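Local structure of glutathione S-transferase domain (Burkholderia graminis, 4MF5) at residues A[85-90]-A[95-100]. The protein binds glutathione and probably acts as a glutathione transferase. Sequence-based numbering, arbitrary orientation.
Sequences MSLNPN and AIIDPN
Asn88, in the loop after helix 82-85, faces Ala95 at the start of strand 95-98, with their CA atoms 6.6 Å apart. Leu87 makes most of the contact. Its CG lies anti to the backbone N (chi1 -180°), which carries both methyls to the strand. CD2 of Leu87 meets CB of Ala95 at 3.6 Å. CD1 of Leu87 packs on CG1 of Ile97 at 3.9 Å, and the two side chains cross obliquely. The same CD1 lies in van der Waals contact with the backbone O of Ile96 at 3.8 Å. The side chains of Leu87, Ala95 and Ile97 are apolar and buried. CB of Asn88 adds a looser touch on CB of Ala95 at 4.4 Å. The Asn88 amide works within its own loop. OD1 of Asn88 accepts from N of Asn90 at 2.8 Å in an Asx turn; the donor sits 56° out of the carbonyl plane. ND2 of Asn88 hydrogen-bonds to the backbone O of Lys92, which links the turn to a residue of the glutathione site. Leu87 also packs on Ile31 of helix 31-34, Tyr46 of strand 43-47 and Pro108 of strand 107-110. Strand 95-98 runs antiparallel between those two strands in the sheet of the thioredoxin-like N-terminal domain.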
ATOM      1  N   MET A  85     -13.387   5.946  14.928  1.00 11.15           N
ATOM      2  CA  MET A  85     -12.388   6.841  14.389  1.00 11.50           C
ATOM      3  C   MET A  85     -11.260   7.134  15.365  1.00 11.11           C
ATOM      4  O   MET A  85     -10.164   7.502  14.939  1.00 12.13           O
ATOM      5  CB  MET A  85     -13.031   8.107  13.825  1.00 13.88           C
ATOM      6  CG  MET A  85     -13.821   7.791  12.559  1.00 15.45           C
ATOM      7  SD  MET A  85     -14.589   9.195  11.750  1.00 17.00           S
ATOM      8  CE  MET A  85     -13.168  10.141  11.242  1.00 21.01           C
ATOM      9  N   SER A  86     -11.497   6.913  16.658  1.00 11.75           N
ATOM     10  CA  SER A  86     -10.432   7.060  17.653  1.00 12.08           C
ATOM     11  C   SER A  86      -9.336   6.025  17.455  1.00 11.73           C
ATOM     12  O   SER A  86      -8.194   6.236  17.862  1.00 13.69           O
ATOM     13  CB  SER A  86     -10.980   6.971  19.076  1.00 12.52           C
ATOM     14  OG  SER A  86     -11.369   5.665  19.439  1.00 12.79           O
ATOM     15  N   LEU A  87      -9.676   4.897  16.842  1.00 10.34           N
ATOM     16  CA  LEU A  87      -8.702   3.864  16.502  1.00 10.41           C
ATOM     17  C   LEU A  87      -8.201   4.038  15.064  1.00  9.81           C
ATOM     18  O   LEU A  87      -6.994   3.999  14.811  1.00 11.27           O
ATOM     19  CB  LEU A  87      -9.301   2.473  16.688  1.00  9.91           C
ATOM     20  CG  LEU A  87      -8.379   1.305  16.370  1.00  9.64           C
ATOM     21  CD1 LEU A  87      -7.089   1.367  17.189  1.00 11.46           C
ATOM     22  CD2 LEU A  87      -9.082  -0.015  16.577  1.00  9.99           C
ATOM     23  N   ASN A  88      -9.118   4.218  14.114  1.00 10.01           N
ATOM     24  CA  ASN A  88      -8.728   4.471  12.730  1.00  9.71           C
ATOM     25  C   ASN A  88      -9.324   5.782  12.250  1.00 10.11           C
ATOM     26  O   ASN A  88     -10.501   5.841  11.882  1.00  9.94           O
ATOM     27  CB  ASN A  88      -9.136   3.374  11.753  1.00 10.08           C
ATOM     28  CG  ASN A  88      -8.599   3.689  10.364  1.00  9.63           C
ATOM     29  OD1 ASN A  88      -7.926   4.713  10.186  1.00  9.98           O
ATOM     30  ND2 ASN A  88      -8.855   2.850   9.394  1.00  9.69           N
ATOM     31  N   PRO A  89      -8.530   6.859  12.265  1.00 10.83           N
ATOM     32  CA  PRO A  89      -9.053   8.162  11.832  1.00 11.94           C
ATOM     33  C   PRO A  89      -9.425   8.223  10.336  1.00 10.83           C
ATOM     34  O   PRO A  89     -10.087   9.164   9.926  1.00 12.27           O
ATOM     35  CB  PRO A  89      -7.890   9.103  12.145  1.00 15.68           C
ATOM     36  CG  PRO A  89      -6.684   8.248  12.035  1.00 15.58           C
ATOM     37  CD  PRO A  89      -7.101   6.934  12.634  1.00 12.67           C
ATOM     38  N   ASN A  90      -9.024   7.220   9.557  1.00 10.28           N
ATOM     39  CA  ASN A  90      -9.447   7.082   8.172  1.00 10.05           C
ATOM     40  C   ASN A  90     -10.819   6.418   8.037  1.00  9.83           C
ATOM     41  O   ASN A  90     -11.306   6.285   6.915  1.00 10.55           O
ATOM     42  CB  ASN A  90      -8.391   6.322   7.378  1.00 10.15           C
ATOM     43  CG  ASN A  90      -8.624   6.346   5.885  1.00  9.60           C
ATOM     44  OD1 ASN A  90      -8.948   7.387   5.314  1.00 10.48           O
ATOM     45  ND2 ASN A  90      -8.391   5.217   5.231  1.00 10.46           N
ATOM     46  N   ALA A  95      -9.398  -2.686  11.659  1.00  8.19           N
ATOM     47  CA  ALA A  95      -8.435  -2.165  12.627  1.00  7.68           C
ATOM     48  C   ALA A  95      -8.356  -3.163  13.767  1.00  7.84           C
ATOM     49  O   ALA A  95      -9.284  -3.952  13.988  1.00  8.38           O
ATOM     50  CB  ALA A  95      -8.869  -0.789  13.117  1.00  8.82           C
ATOM     51  N   ILE A  96      -7.232  -3.138  14.488  1.00  7.74           N
ATOM     52  CA  ILE A  96      -7.009  -4.021  15.625  1.00  7.52           C
ATOM     53  C   ILE A  96      -6.493  -3.260  16.830  1.00  7.99           C
ATOM     54  O   ILE A  96      -5.896  -2.192  16.707  1.00  8.08           O
ATOM     55  CB  ILE A  96      -6.009  -5.166  15.285  1.00  8.26           C
ATOM     56  CG1 ILE A  96      -4.612  -4.631  14.974  1.00  8.60           C
ATOM     57  CG2 ILE A  96      -6.549  -6.041  14.170  1.00  8.33           C
ATOM     58  CD1 ILE A  96      -3.516  -5.655  15.053  1.00  9.87           C
ATOM     59  N   ILE A  97      -6.675  -3.872  17.991  1.00  8.15           N
ATOM     60  CA  ILE A  97      -5.844  -3.566  19.164  1.00  8.13           C
ATOM     61  C   ILE A  97      -5.326  -4.889  19.691  1.00  7.87           C
ATOM     62  O   ILE A  97      -6.128  -5.747  20.095  1.00  8.73           O
ATOM     63  CB  ILE A  97      -6.601  -2.830  20.288  1.00  9.34           C
ATOM     64  CG1 ILE A  97      -7.117  -1.467  19.796  1.00  9.30           C
ATOM     65  CG2 ILE A  97      -5.671  -2.652  21.490  1.00 10.56           C
ATOM     66  CD1 ILE A  97      -8.176  -0.861  20.690  1.00 10.99           C
ATOM     67  N   ASP A  98      -4.007  -5.073  19.654  1.00  8.38           N
ATOM     68  CA  ASP A  98      -3.404  -6.258  20.263  1.00  8.52           C
ATOM     69  C   ASP A  98      -3.074  -5.888  21.702  1.00  9.31           C
ATOM     70  O   ASP A  98      -2.179  -5.077  21.907  1.00  9.65           O
ATOM     71  CB  ASP A  98      -2.161  -6.701  19.514  1.00  8.67           C
ATOM     72  CG  ASP A  98      -1.600  -8.016  20.038  1.00  8.53           C
ATOM     73  OD1 ASP A  98      -2.141  -8.524  21.060  1.00  9.52           O
ATOM     74  OD2 ASP A  98      -0.631  -8.523  19.434  1.00  9.36           O
ATOM     75  N   PRO A  99      -3.749  -6.482  22.720  1.00  9.18           N
ATOM     76  CA  PRO A  99      -3.424  -6.122  24.104  1.00 10.42           C
ATOM     77  C   PRO A  99      -1.999  -6.497  24.481  1.00 11.70           C
ATOM     78  O   PRO A  99      -1.414  -5.872  25.372  1.00 15.64           O
ATOM     79  CB  PRO A  99      -4.448  -6.910  24.916  1.00 11.38           C
ATOM     80  CG  PRO A  99      -4.798  -8.073  24.067  1.00 11.24           C
ATOM     81  CD  PRO A  99      -4.770  -7.546  22.662  1.00  9.89           C
ATOM     82  N   ASN A 100      -1.442  -7.506  23.821  1.00 11.54           N
ATOM     83  CA  ASN A 100      -0.066  -7.845  24.144  0.52 13.45           C
ATOM     84  C   ASN A 100       0.838  -7.646  22.961  1.00 10.65           C
ATOM     85  O   ASN A 100       1.234  -8.518  22.205  1.00 10.32           O
ATOM     86  CB  ASN A 100       0.028  -9.195  24.773  0.52 17.26           C
ATOM     87  CG  ASN A 100      -0.721  -9.247  26.073  0.52 15.96           C
ATOM     88  OD1 ASN A 100      -1.704  -9.953  26.175  0.52 17.33           O
ATOM     89  ND2 ASN A 100      -0.294  -8.471  27.055  0.52 18.74           N
TER